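Local coordinates for protein DNMT2 (Spodoptera frugiperda, PDB 4H0N) that probably methylates cytosine 38 in the anticodon loop of tRNA(Asp), with S-adenosyl-L-methionine as methyl donor, and probably also cytosine in DNA, at residues Asn40-Pro48 with Ser299-Ser307; Thr165-Phe175 with Ser325-Glu333. The protein carries 3 engineered substitutions. All blocks are in the same frame, centred on the assembly; numbering follows the deposited sequence.

Contact 1: residues Asn40-Pro48 with Ser299-Ser307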
ATOM      1  N   ASN A  40       5.924   9.744   9.789  1.00 33.71           N
ATOM      2  CA  ASN A  40       5.392  11.077  10.044  1.00 32.00           C
ATOM      3  C   ASN A  40       6.260  12.165   9.415  1.00 34.06           C
ATOM      4  O   ASN A  40       5.741  13.145   8.874  1.00 35.63           O
ATOM      5  CB  ASN A  40       5.255  11.336  11.550  1.00 33.85           C
ATOM      6  CG  ASN A  40       4.182  10.482  12.203  1.00 39.97           C
ATOM      7  OD1 ASN A  40       3.297   9.952  11.533  1.00 44.73           O
ATOM      8  ND2 ASN A  40       4.256  10.349  13.523  1.00 37.56           N
ATOM      9  N   SER A  41       7.578  11.986   9.480  1.00 26.56           N
ATOM     10  CA  SER A  41       8.511  12.980   8.959  1.00 28.00           C
ATOM     11  C   SER A  41       8.379  13.072   7.448  1.00 26.38           C
ATOM     12  O   SER A  41       8.426  14.157   6.870  1.00 24.88           O
ATOM     13  CB  SER A  41       9.948  12.625   9.334  1.00 44.06           C
ATOM     14  OG  SER A  41      10.444  11.594   8.500  1.00 53.31           O
ATOM     15  N   VAL A  42       8.211  11.918   6.815  1.00 23.92           N
ATOM     16  CA  VAL A  42       7.993  11.849   5.380  1.00 22.94           C
ATOM     17  C   VAL A  42       6.659  12.491   5.035  1.00 22.81           C
ATOM     18  O   VAL A  42       6.544  13.227   4.055  1.00 25.74           O
ATOM     19  CB  VAL A  42       7.996  10.393   4.905  1.00 22.14           C
ATOM     20  CG1 VAL A  42       7.561  10.299   3.451  1.00 21.97           C
ATOM     21  CG2 VAL A  42       9.372   9.785   5.112  1.00 22.44           C
ATOM     22  N   TYR A  43       5.651  12.213   5.855  1.00 28.69           N
ATOM     23  CA  TYR A  43       4.324  12.781   5.650  1.00 30.94           C
ATOM     24  C   TYR A  43       4.370  14.303   5.766  1.00 34.81           C
ATOM     25  O   TYR A  43       3.766  15.008   4.959  1.00 33.24           O
ATOM     26  CB  TYR A  43       3.313  12.196   6.649  1.00 23.83           C
ATOM     27  CG  TYR A  43       1.872  12.594   6.385  1.00 26.14           C
ATOM     28  CD1 TYR A  43       0.976  11.693   5.825  1.00 27.51           C
ATOM     29  CD2 TYR A  43       1.410  13.868   6.693  1.00 22.15           C
ATOM     30  CE1 TYR A  43      -0.342  12.051   5.574  1.00 25.91           C
ATOM     31  CE2 TYR A  43       0.102  14.237   6.440  1.00 37.62           C
ATOM     32  CZ  TYR A  43      -0.776  13.327   5.882  1.00 32.83           C
ATOM     33  OH  TYR A  43      -2.089  13.694   5.638  1.00 29.18           O
ATOM     34  N   LYS A  44       5.085  14.803   6.770  1.00 44.68           N
ATOM     35  CA  LYS A  44       5.165  16.242   7.006  1.00 44.16           C
ATOM     36  C   LYS A  44       5.887  16.949   5.868  1.00 44.27           C
ATOM     37  O   LYS A  44       5.632  18.116   5.574  1.00 48.06           O
ATOM     38  CB  LYS A  44       5.868  16.536   8.331  1.00 31.15           C
ATOM     39  CG  LYS A  44       4.972  17.204   9.362  1.00 42.90           C
ATOM     40  CD  LYS A  44       5.755  17.743  10.558  1.00 54.14           C
ATOM     41  CE  LYS A  44       6.665  18.902  10.172  1.00 62.37           C
ATOM     42  NZ  LYS A  44       8.020  18.455   9.723  1.00 68.89           N
ATOM     43  N   HIS A  45       6.792  16.222   5.227  1.00 35.72           N
ATOM     44  CA  HIS A  45       7.588  16.778   4.154  1.00 31.36           C
ATOM     45  C   HIS A  45       6.706  17.106   2.959  1.00 32.84           C
ATOM     46  O   HIS A  45       6.886  18.132   2.304  1.00 34.14           O
ATOM     47  CB  HIS A  45       8.685  15.794   3.752  1.00 31.45           C
ATOM     48  CG  HIS A  45       9.507  16.256   2.596  1.00 39.52           C
ATOM     49  ND1 HIS A  45      10.497  17.212   2.717  1.00 43.10           N
ATOM     50  CD2 HIS A  45       9.481  15.907   1.286  1.00 44.13           C
ATOM     51  CE1 HIS A  45      11.044  17.423   1.534  1.00 49.85           C
ATOM     52  NE2 HIS A  45      10.450  16.649   0.651  1.00 50.15           N
ATOM     53  N   ASN A  46       5.745  16.234   2.682  1.00 25.76           N
ATOM     54  CA  ASN A  46       4.886  16.409   1.520  1.00 30.24           C
ATOM     55  C   ASN A  46       3.601  17.160   1.819  1.00 31.85           C
ATOM     56  O   ASN A  46       2.971  17.715   0.917  1.00 27.78           O
ATOM     57  CB  ASN A  46       4.576  15.062   0.879  1.00 33.70           C
ATOM     58  CG  ASN A  46       5.777  14.470   0.191  1.00 38.86           C
ATOM     59  OD1 ASN A  46       6.142  14.892  -0.908  1.00 46.22           O
ATOM     60  ND2 ASN A  46       6.411  13.497   0.836  1.00 36.23           N
ATOM     61  N   PHE A  47       3.215  17.175   3.090  1.00 44.95           N
ATOM     62  CA  PHE A  47       2.023  17.902   3.513  1.00 45.38           C
ATOM     63  C   PHE A  47       2.285  18.738   4.763  1.00 43.04           C
ATOM     64  O   PHE A  47       1.744  18.441   5.825  1.00 38.81           O
ATOM     65  CB  PHE A  47       0.874  16.928   3.787  1.00 36.03           C
ATOM     66  CG  PHE A  47       0.726  15.850   2.745  1.00 35.77           C
ATOM     67  CD1 PHE A  47       0.214  16.147   1.489  1.00 30.10           C
ATOM     68  CD2 PHE A  47       1.089  14.541   3.026  1.00 22.73           C
ATOM     69  CE1 PHE A  47       0.074  15.160   0.530  1.00 23.73           C
ATOM     70  CE2 PHE A  47       0.948  13.548   2.071  1.00 27.27           C
ATOM     71  CZ  PHE A  47       0.441  13.860   0.821  1.00 29.83           C
ATOM     72  N   PRO A  48       3.102  19.797   4.635  1.00 41.14           N
ATOM     73  CA  PRO A  48       3.423  20.680   5.763  1.00 45.76           C
ATOM     74  C   PRO A  48       2.175  21.303   6.385  1.00 53.15           C
ATOM     75  O   PRO A  48       2.193  21.694   7.549  1.00 62.38           O
ATOM     76  CB  PRO A  48       4.257  21.789   5.113  1.00 31.83           C
ATOM     77  CG  PRO A  48       4.777  21.204   3.862  1.00 31.25           C
ATOM     78  CD  PRO A  48       3.728  20.259   3.384  1.00 33.93           C
ATOM     79  N   SER A 299       5.047  15.429  -7.840  1.00 31.44           N
ATOM     80  CA  SER A 299       5.301  16.428  -6.809  1.00 32.47           C
ATOM     81  C   SER A 299       5.668  15.756  -5.489  1.00 35.28           C
ATOM     82  O   SER A 299       6.319  16.359  -4.632  1.00 39.90           O
ATOM     83  CB  SER A 299       4.087  17.349  -6.627  1.00 35.42           C
ATOM     84  OG  SER A 299       2.864  16.625  -6.653  1.00 33.07           O
ATOM     85  N   TYR A 300       5.251  14.503  -5.335  1.00 28.16           N
ATOM     86  CA  TYR A 300       5.554  13.741  -4.132  1.00 27.49           C
ATOM     87  C   TYR A 300       6.994  13.259  -4.169  1.00 32.08           C
ATOM     88  O   TYR A 300       7.387  12.512  -5.067  1.00 36.58           O
ATOM     89  CB  TYR A 300       4.612  12.546  -3.990  1.00 25.12           C
ATOM     90  CG  TYR A 300       4.653  11.901  -2.627  1.00 24.41           C
ATOM     91  CD1 TYR A 300       3.681  12.186  -1.678  1.00 24.10           C
ATOM     92  CD2 TYR A 300       5.668  11.013  -2.281  1.00 26.72           C
ATOM     93  CE1 TYR A 300       3.710  11.605  -0.426  1.00 29.20           C
ATOM     94  CE2 TYR A 300       5.705  10.423  -1.026  1.00 25.06           C
ATOM     95  CZ  TYR A 300       4.721  10.725  -0.103  1.00 26.16           C
ATOM     96  OH  TYR A 300       4.741  10.152   1.146  1.00 23.69           O
ATOM     97  N   ASN A 301       7.773  13.689  -3.184  1.00 39.47           N
ATOM     98  CA  ASN A 301       9.172  13.311  -3.098  1.00 50.46           C
ATOM     99  C   ASN A 301       9.544  12.890  -1.689  1.00 51.19           C
ATOM    100  O   ASN A 301       8.891  13.285  -0.724  1.00 49.58           O
ATOM    101  CB  ASN A 301      10.066  14.462  -3.559  1.00 72.90           C
ATOM    102  CG  ASN A 301       9.960  14.719  -5.054  1.00 88.29           C
ATOM    103  OD1 ASN A 301       9.734  13.797  -5.845  1.00 90.29           O
ATOM    104  ND2 ASN A 301      10.126  15.978  -5.449  1.00 93.68           N
ATOM    105  N   LEU A 302      10.594  12.081  -1.573  1.00 51.59           N
ATOM    106  CA  LEU A 302      11.061  11.625  -0.272  1.00 45.18           C
ATOM    107  C   LEU A 302      12.210  12.489   0.232  1.00 41.73           C
ATOM    108  O   LEU A 302      13.040  12.951  -0.552  1.00 34.52           O
ATOM    109  CB  LEU A 302      11.498  10.158  -0.333  1.00 38.57           C
ATOM    110  CG  LEU A 302      10.459   9.106  -0.729  1.00 31.79           C
ATOM    111  CD1 LEU A 302      11.062   7.712  -0.633  1.00 27.35           C
ATOM    112  CD2 LEU A 302       9.208   9.210   0.131  1.00 26.29           C
ATOM    113  N   PRO A 303      12.252  12.720   1.550  1.00 65.69           N
ATOM    114  CA  PRO A 303      13.383  13.416   2.170  1.00 71.09           C
ATOM    115  C   PRO A 303      14.691  12.653   1.967  1.00 81.62           C
ATOM    116  O   PRO A 303      14.730  11.433   2.135  1.00 84.22           O
ATOM    117  CB  PRO A 303      13.010  13.423   3.655  1.00 44.40           C
ATOM    118  CG  PRO A 303      11.518  13.347   3.670  1.00 35.46           C
ATOM    119  CD  PRO A 303      11.168  12.455   2.513  1.00 39.38           C
ATOM    120  N   THR A 304      15.749  13.374   1.609  1.00 85.59           N
ATOM    121  CA  THR A 304      17.071  12.773   1.446  1.00 83.72           C
ATOM    122  C   THR A 304      17.723  12.439   2.787  1.00 76.48           C
ATOM    123  O   THR A 304      18.806  11.854   2.825  1.00 76.37           O
ATOM    124  CB  THR A 304      18.017  13.700   0.660  1.00 78.97           C
ATOM    125  OG1 THR A 304      17.796  15.059   1.060  1.00 76.33           O
ATOM    126  CG2 THR A 304      17.776  13.566  -0.841  1.00 78.11           C
ATOM    127  N   ASN A 305      17.066  12.813   3.881  1.00 58.90           N
ATOM    128  CA  ASN A 305      17.607  12.546   5.209  1.00 63.18           C
ATOM    129  C   ASN A 305      17.301  11.130   5.709  1.00 65.97           C
ATOM    130  O   ASN A 305      17.940  10.648   6.646  1.00 75.38           O
ATOM    131  CB  ASN A 305      17.183  13.628   6.218  1.00 71.87           C
ATOM    132  CG  ASN A 305      16.128  13.149   7.206  1.00 81.70           C
ATOM    133  OD1 ASN A 305      16.434  12.432   8.164  1.00 89.73           O
ATOM    134  ND2 ASN A 305      14.884  13.579   7.001  1.00 78.06           N
ATOM    135  N   ILE A 306      16.343  10.458   5.077  1.00 61.16           N
ATOM    136  CA  ILE A 306      16.058   9.069   5.429  1.00 58.71           C
ATOM    137  C   ILE A 306      16.770   8.100   4.476  1.00 56.12           C
ATOM    138  O   ILE A 306      16.923   8.373   3.282  1.00 54.21           O
ATOM    139  CB  ILE A 306      14.530   8.784   5.539  1.00 47.51           C
ATOM    140  CG1 ILE A 306      14.017   7.981   4.342  1.00 39.45           C
ATOM    141  CG2 ILE A 306      13.749  10.086   5.738  1.00 51.04           C
ATOM    142  CD1 ILE A 306      13.007   8.712   3.498  1.00 36.22           C
ATOM    143  N   SER A 307      17.216   6.973   5.021  1.00 45.00           N
ATOM    144  CA  SER A 307      18.039   6.020   4.286  1.00 40.85           C
ATOM    145  C   SER A 307      17.238   5.198   3.294  1.00 41.28           C
ATOM    146  O   SER A 307      16.008   5.198   3.320  1.00 38.33           O
ATOM    147  CB  SER A 307      18.708   5.063   5.261  1.00 44.23           C
ATOM    148  OG  SER A 307      17.728   4.317   5.963  1.00 44.55           O
TER

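Contact 2: residues Thr165-Phe175 with Ser325-Glu333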
ATOM      1  N   THR A 165     -15.699  -0.147   1.059  1.00 21.18           N
ATOM      2  CA  THR A 165     -16.269   1.193   0.999  1.00 24.18           C
ATOM      3  C   THR A 165     -17.588   1.190   1.764  1.00 23.22           C
ATOM      4  O   THR A 165     -18.586   0.657   1.287  1.00 25.88           O
ATOM      5  CB  THR A 165     -16.485   1.668  -0.451  1.00 25.64           C
ATOM      6  OG1 THR A 165     -17.109   0.628  -1.211  1.00 21.21           O
ATOM      7  CG2 THR A 165     -15.155   2.022  -1.098  1.00 20.59           C
ATOM      8  N   ALA A 166     -17.575   1.761   2.965  1.00 22.96           N
ATOM      9  CA  ALA A 166     -18.744   1.758   3.837  1.00 23.88           C
ATOM     10  C   ALA A 166     -19.355   3.146   3.894  1.00 24.52           C
ATOM     11  O   ALA A 166     -18.644   4.150   3.882  1.00 24.60           O
ATOM     12  CB  ALA A 166     -18.374   1.279   5.224  1.00 24.48           C
ATOM     13  N   ARG A 167     -20.677   3.192   3.974  1.00 25.19           N
ATOM     14  CA  ARG A 167     -21.410   4.422   3.749  1.00 25.90           C
ATOM     15  C   ARG A 167     -22.731   4.410   4.528  1.00 36.29           C
ATOM     16  O   ARG A 167     -23.351   3.356   4.693  1.00 27.04           O
ATOM     17  CB  ARG A 167     -21.684   4.529   2.257  1.00 25.52           C
ATOM     18  CG  ARG A 167     -22.038   5.890   1.762  1.00 26.27           C
ATOM     19  CD  ARG A 167     -22.444   5.788   0.313  1.00 26.16           C
ATOM     20  NE  ARG A 167     -23.546   6.692  -0.001  1.00 27.47           N
ATOM     21  CZ  ARG A 167     -23.436   7.750  -0.791  1.00 32.45           C
ATOM     22  NH1 ARG A 167     -22.274   8.033  -1.367  1.00 31.76           N
ATOM     23  NH2 ARG A 167     -24.493   8.516  -1.014  1.00 44.29           N
ATOM     24  N   ARG A 168     -23.154   5.577   5.012  1.00 27.97           N
ATOM     25  CA  ARG A 168     -24.439   5.698   5.706  1.00 29.12           C
ATOM     26  C   ARG A 168     -25.592   5.510   4.731  1.00 29.30           C
ATOM     27  O   ARG A 168     -25.576   6.062   3.629  1.00 29.17           O
ATOM     28  CB  ARG A 168     -24.551   7.047   6.419  1.00 30.36           C
ATOM     29  CG  ARG A 168     -23.882   7.075   7.783  1.00 44.23           C
ATOM     30  CD  ARG A 168     -24.885   6.851   8.908  1.00 52.06           C
ATOM     31  NE  ARG A 168     -24.268   6.244  10.088  1.00 64.13           N
ATOM     32  CZ  ARG A 168     -23.428   6.868  10.912  1.00 63.15           C
ATOM     33  NH1 ARG A 168     -23.085   8.130  10.690  1.00 68.90           N
ATOM     34  NH2 ARG A 168     -22.925   6.228  11.960  1.00 49.78           N
ATOM     35  N   ASN A 169     -26.595   4.735   5.134  1.00 29.82           N
ATOM     36  CA  ASN A 169     -27.647   4.339   4.201  1.00 30.14           C
ATOM     37  C   ASN A 169     -28.685   5.401   3.905  1.00 31.31           C
ATOM     38  O   ASN A 169     -29.539   5.201   3.050  1.00 73.09           O
ATOM     39  CB  ASN A 169     -28.325   3.026   4.617  1.00 42.62           C
ATOM     40  CG  ASN A 169     -28.940   3.080   6.007  1.00 36.91           C
ATOM     41  OD1 ASN A 169     -29.234   4.151   6.540  1.00 39.34           O
ATOM     42  ND2 ASN A 169     -29.148   1.909   6.597  1.00 36.54           N
ATOM     43  N   ASN A 170     -28.610   6.530   4.598  1.00 42.56           N
ATOM     44  CA  ASN A 170     -29.569   7.609   4.375  1.00 44.10           C
ATOM     45  C   ASN A 170     -29.069   8.632   3.359  1.00 48.40           C
ATOM     46  O   ASN A 170     -29.713   9.651   3.109  1.00 52.04           O
ATOM     47  CB  ASN A 170     -29.942   8.285   5.692  1.00 42.54           C
ATOM     48  CG  ASN A 170     -28.730   8.671   6.512  1.00 44.73           C
ATOM     49  OD1 ASN A 170     -27.606   8.276   6.203  1.00 44.24           O
ATOM     50  ND2 ASN A 170     -28.953   9.438   7.572  1.00 47.89           N
ATOM     51  N   LEU A 171     -27.911   8.346   2.779  1.00 47.41           N
ATOM     52  CA  LEU A 171     -27.378   9.145   1.694  1.00 47.08           C
ATOM     53  C   LEU A 171     -27.557   8.318   0.430  1.00 55.21           C
ATOM     54  O   LEU A 171     -27.173   7.149   0.392  1.00 70.14           O
ATOM     55  CB  LEU A 171     -25.898   9.439   1.939  1.00 37.85           C
ATOM     56  CG  LEU A 171     -25.523   9.714   3.400  1.00 38.48           C
ATOM     57  CD1 LEU A 171     -24.013   9.788   3.583  1.00 31.00           C
ATOM     58  CD2 LEU A 171     -26.191  10.987   3.899  1.00 33.64           C
ATOM     59  N   THR A 172     -28.157   8.915  -0.591  1.00 44.76           N
ATOM     60  CA  THR A 172     -28.480   8.192  -1.816  1.00 41.93           C
ATOM     61  C   THR A 172     -27.242   7.703  -2.534  1.00 36.93           C
ATOM     62  O   THR A 172     -26.464   8.508  -3.051  1.00 42.40           O
ATOM     63  CB  THR A 172     -29.246   9.076  -2.791  1.00 48.35           C
ATOM     64  OG1 THR A 172     -28.589  10.349  -2.891  1.00 55.82           O
ATOM     65  CG2 THR A 172     -30.677   9.264  -2.315  1.00 42.77           C
ATOM     66  N   TRP A 173     -27.082   6.382  -2.576  1.00 31.91           N
ATOM     67  CA  TRP A 173     -25.933   5.754  -3.219  1.00 28.96           C
ATOM     68  C   TRP A 173     -26.329   5.013  -4.493  1.00 30.16           C
ATOM     69  O   TRP A 173     -26.885   3.914  -4.429  1.00 29.46           O
ATOM     70  CB  TRP A 173     -25.259   4.783  -2.258  1.00 27.75           C
ATOM     71  CG  TRP A 173     -23.826   4.496  -2.603  1.00 34.33           C
ATOM     72  CD1 TRP A 173     -23.014   5.230  -3.422  1.00 31.77           C
ATOM     73  CD2 TRP A 173     -23.032   3.394  -2.135  1.00 32.36           C
ATOM     74  NE1 TRP A 173     -21.767   4.652  -3.491  1.00 32.27           N
ATOM     75  CE2 TRP A 173     -21.755   3.529  -2.710  1.00 24.57           C
ATOM     76  CE3 TRP A 173     -23.286   2.310  -1.288  1.00 25.36           C
ATOM     77  CZ2 TRP A 173     -20.731   2.618  -2.464  1.00 23.58           C
ATOM     78  CZ3 TRP A 173     -22.266   1.409  -1.043  1.00 24.48           C
ATOM     79  CH2 TRP A 173     -21.006   1.567  -1.629  1.00 25.32           C
ATOM     80  N   PRO A 174     -26.029   5.610  -5.656  1.00 29.76           N
ATOM     81  CA  PRO A 174     -26.349   5.066  -6.980  1.00 30.46           C
ATOM     82  C   PRO A 174     -25.661   3.733  -7.244  1.00 29.41           C
ATOM     83  O   PRO A 174     -26.129   2.957  -8.070  1.00 30.18           O
ATOM     84  CB  PRO A 174     -25.791   6.124  -7.937  1.00 30.96           C
ATOM     85  CG  PRO A 174     -25.694   7.368  -7.122  1.00 31.18           C
ATOM     86  CD  PRO A 174     -25.353   6.913  -5.747  1.00 29.91           C
ATOM     87  N   PHE A 175     -24.562   3.471  -6.546  1.00 27.90           N
ATOM     88  CA  PHE A 175     -23.778   2.264  -6.787  1.00 31.20           C
ATOM     89  C   PHE A 175     -24.551   0.976  -6.518  1.00 30.11           C
ATOM     90  O   PHE A 175     -25.066   0.779  -5.423  1.00 35.92           O
ATOM     91  CB  PHE A 175     -22.499   2.273  -5.950  1.00 28.09           C
ATOM     92  CG  PHE A 175     -21.600   1.112  -6.234  1.00 31.45           C
ATOM     93  CD1 PHE A 175     -20.888   1.051  -7.417  1.00 29.34           C
ATOM     94  CD2 PHE A 175     -21.482   0.069  -5.333  1.00 31.66           C
ATOM     95  CE1 PHE A 175     -20.067  -0.017  -7.692  1.00 27.84           C
ATOM     96  CE2 PHE A 175     -20.660  -1.006  -5.606  1.00 27.84           C
ATOM     97  CZ  PHE A 175     -19.951  -1.048  -6.785  1.00 28.62           C
ATOM     98  N   SER A 325      -8.110   6.118  -5.259  1.00 25.56           N
ATOM     99  CA  SER A 325      -8.757   7.229  -5.929  1.00 18.46           C
ATOM    100  C   SER A 325     -10.001   6.733  -6.665  1.00 26.70           C
ATOM    101  O   SER A 325     -11.062   7.367  -6.625  1.00 22.06           O
ATOM    102  CB  SER A 325      -7.781   7.892  -6.894  1.00 30.92           C
ATOM    103  OG  SER A 325      -8.315   9.098  -7.411  1.00 43.98           O
ATOM    104  N   GLU A 326      -9.880   5.582  -7.318  1.00 19.06           N
ATOM    105  CA  GLU A 326     -11.020   4.995  -8.019  1.00 19.87           C
ATOM    106  C   GLU A 326     -12.137   4.525  -7.087  1.00 19.60           C
ATOM    107  O   GLU A 326     -13.311   4.614  -7.437  1.00 24.08           O
ATOM    108  CB  GLU A 326     -10.570   3.861  -8.943  1.00 21.74           C
ATOM    109  CG  GLU A 326      -9.752   4.344 -10.130  1.00 23.51           C
ATOM    110  CD  GLU A 326     -10.490   5.376 -10.968  1.00 40.28           C
ATOM    111  OE1 GLU A 326     -11.658   5.128 -11.344  1.00 43.06           O
ATOM    112  OE2 GLU A 326      -9.904   6.444 -11.245  1.00 48.58           O
ATOM    113  N   LEU A 327     -11.776   4.022  -5.909  1.00 49.35           N
ATOM    114  CA  LEU A 327     -12.771   3.583  -4.931  1.00 18.54           C
ATOM    115  C   LEU A 327     -13.433   4.787  -4.272  1.00 24.18           C
ATOM    116  O   LEU A 327     -14.633   4.768  -3.987  1.00 25.02           O
ATOM    117  CB  LEU A 327     -12.137   2.682  -3.870  1.00 17.81           C
ATOM    118  CG  LEU A 327     -11.677   1.287  -4.296  1.00 17.91           C
ATOM    119  CD1 LEU A 327     -10.868   0.642  -3.193  1.00 17.32           C
ATOM    120  CD2 LEU A 327     -12.857   0.411  -4.658  1.00 18.82           C
ATOM    121  N   LEU A 328     -12.645   5.834  -4.034  1.00 18.31           N
ATOM    122  CA  LEU A 328     -13.178   7.090  -3.509  1.00 18.60           C
ATOM    123  C   LEU A 328     -14.248   7.671  -4.430  1.00 19.66           C
ATOM    124  O   LEU A 328     -15.274   8.157  -3.955  1.00 24.39           O
ATOM    125  CB  LEU A 328     -12.062   8.113  -3.268  1.00 24.69           C
ATOM    126  CG  LEU A 328     -11.198   7.907  -2.020  1.00 27.09           C
ATOM    127  CD1 LEU A 328     -10.010   8.857  -2.025  1.00 31.28           C
ATOM    128  CD2 LEU A 328     -12.020   8.102  -0.766  1.00 26.20           C
ATOM    129  N   LYS A 329     -14.015   7.613  -5.741  1.00 22.67           N
ATOM    130  CA  LYS A 329     -15.025   8.045  -6.709  1.00 28.54           C
ATOM    131  C   LYS A 329     -16.307   7.236  -6.553  1.00 27.31           C
ATOM    132  O   LYS A 329     -17.406   7.789  -6.560  1.00 24.41           O
ATOM    133  CB  LYS A 329     -14.511   7.923  -8.145  1.00 27.18           C
ATOM    134  CG  LYS A 329     -13.390   8.883  -8.473  1.00 31.59           C
ATOM    135  CD  LYS A 329     -12.814   8.612  -9.849  1.00 30.99           C
ATOM    136  CE  LYS A 329     -11.463   9.280  -9.997  1.00 36.25           C
ATOM    137  NZ  LYS A 329     -11.146   9.578 -11.418  1.00 45.63           N
ATOM    138  N   ILE A 330     -16.157   5.927  -6.404  1.00 21.57           N
ATOM    139  CA  ILE A 330     -17.301   5.044  -6.252  1.00 22.16           C
ATOM    140  C   ILE A 330     -18.025   5.300  -4.928  1.00 31.72           C
ATOM    141  O   ILE A 330     -19.251   5.425  -4.892  1.00 31.27           O
ATOM    142  CB  ILE A 330     -16.866   3.573  -6.357  1.00 21.92           C
ATOM    143  CG1 ILE A 330     -16.520   3.241  -7.808  1.00 22.83           C
ATOM    144  CG2 ILE A 330     -17.949   2.642  -5.850  1.00 22.49           C
ATOM    145  CD1 ILE A 330     -15.958   1.865  -7.998  1.00 22.72           C
ATOM    146  N   LEU A 331     -17.253   5.401  -3.851  1.00 29.31           N
ATOM    147  CA  LEU A 331     -17.802   5.606  -2.515  1.00 20.41           C
ATOM    148  C   LEU A 331     -18.642   6.882  -2.398  1.00 29.09           C
ATOM    149  O   LEU A 331     -19.604   6.932  -1.628  1.00 31.91           O
ATOM    150  CB  LEU A 331     -16.669   5.628  -1.483  1.00 20.76           C
ATOM    151  CG  LEU A 331     -17.043   5.865  -0.013  1.00 20.98           C
ATOM    152  CD1 LEU A 331     -18.082   4.855   0.462  1.00 19.86           C
ATOM    153  CD2 LEU A 331     -15.812   5.832   0.881  1.00 18.60           C
ATOM    154  N   PHE A 332     -18.289   7.906  -3.166  1.00 21.35           N
ATOM    155  CA  PHE A 332     -18.928   9.210  -3.034  1.00 22.07           C
ATOM    156  C   PHE A 332     -19.926   9.529  -4.145  1.00 32.48           C
ATOM    157  O   PHE A 332     -20.522  10.606  -4.160  1.00 33.68           O
ATOM    158  CB  PHE A 332     -17.871  10.314  -2.935  1.00 21.79           C
ATOM    159  CG  PHE A 332     -17.144  10.334  -1.619  1.00 34.84           C
ATOM    160  CD1 PHE A 332     -17.434  11.301  -0.667  1.00 35.05           C
ATOM    161  CD2 PHE A 332     -16.185   9.377  -1.322  1.00 23.07           C
ATOM    162  CE1 PHE A 332     -16.771  11.318   0.553  1.00 29.38           C
ATOM    163  CE2 PHE A 332     -15.524   9.391  -0.108  1.00 24.08           C
ATOM    164  CZ  PHE A 332     -15.815  10.362   0.829  1.00 19.80           C
ATOM    165  N   GLU A 333     -20.118   8.598  -5.071  1.00 34.21           N
ATOM    166  CA  GLU A 333     -21.062   8.835  -6.152  1.00 42.82           C
ATOM    167  C   GLU A 333     -22.497   8.715  -5.638  1.00 45.73           C
ATOM    168  O   GLU A 333     -23.180   9.718  -5.416  1.00 44.38           O
ATOM    169  CB  GLU A 333     -20.820   7.870  -7.314  1.00 26.30           C
ATOM    170  CG  GLU A 333     -21.441   6.503  -7.118  1.00 38.38           C
ATOM    171  CD  GLU A 333     -21.005   5.503  -8.177  1.00 39.62           C
ATOM    172  OE1 GLU A 333     -21.754   4.532  -8.418  1.00 44.29           O
ATOM    173  OE2 GLU A 333     -19.914   5.681  -8.762  1.00 37.28           O
TER

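Contact 1: residues Asn40-Pro48 with Ser299-Ser307
Asn46, at the end of helix 37-46, lays its amide flat over one face of the Tyr300 ring, the two planes only 8° apart and ND2 nearest to Tyr300 CZ at 3.4 Å. The same amide grips the backbone of Asn301 at two points: Asn301 N donates to Asn46 OD1 (3.0 Å), and Asn46 ND2 donates to Asn301 O (2.9 Å), which lies close to the amide plane. A further bond from ND2 to Val42 O, within the helix, helps fix the rotation of the group. Phe47 CZ meets the edge of the Tyr300 ring, whose hydroxyl is hydrogen-bonded to Ile13 O. In this Rossmann-like methyltransferase fold, helix 37-46 follows strand 27-33 of the central sheet, and the 299-307 loop leads into helix 308-316. Val42 fills the buried side with both methyls: CG1, anti to the backbone N (chi1 171°), meets Leu302 CD2 at 3.9 Å, while CG2 reaches Pro303 CD and Ile306 CD1. Toward solvent, by contrast, the exposed His45 ring carries Pro303 CG over one face, 4.1 Å from its centroid, and has Asn301 O at its edge, 3.4 Å from CD2.

Contact 2: residues Thr165-Phe175 with Ser325-Glu333
Two side-chain donors of the 165-175 segment, Trp173 and Arg167, bond to successive carbonyls in the last turn of helix 321-332. Trp173 NE1 gives a nearly straight bond to Ile330 O (3.0 Å, 169°), with the acceptor in the indole plane; Glu333 N reaches this oxygen from the other face of the carbonyl plane. Arg167 NH1 donates to Leu331 O (2.9 Å), which lies in the guanidinium plane. Face contacts keep the two donors side by side: the indole lies between Arg167 CD and Phe175 CB, and its CD1 sits over the guanidinium, toward the rim. A leucine in place of Trp173 would probably deprive Ile330 O of its side-chain donor and leave the arginine without its flat cover. Apolar contacts continue along the helix. Ile330 CG2 makes a CH-pi contact over the Phe175 ring, 3.9 Å from the centroid, and Leu331, its CG anti to the backbone N (chi1 179°), brings CD1 to 3.7 Å from Thr165 CB. The axes of strand residues 165-168 and helix residues 325-332 come within 8.8 Å at 23°, so this part of the C-terminal helix runs nearly parallel to the end of strand 161-168, the antiparallel strand of the mixed 3-2-1-4-5-7-6 sheet characteristic of class I methyltransferases.

Overall arrangement
Contacts 1 and 2 lie in different parts of the methyltransferase fold, their centres 31 Å apart and their nearest atoms about 12 Å apart, without touching. In sequence they interleave: each ties an earlier part of the chain to a later one, with 165-175 falling between the two halves of contact 1. Contact 1 is nearer the cofactor pocket, the Tyr300 side chain lying about 7 Å from the bound S-adenosyl-L-homocysteine and about 3 Å from that of Ile13, a probable binding residue. Contact 2 is more remote, with the Leu327 side chain about 12 Å from the ligand. Helices 308-316 and 321-332 follow one another in the chain and lead from contact 1 to contact 2.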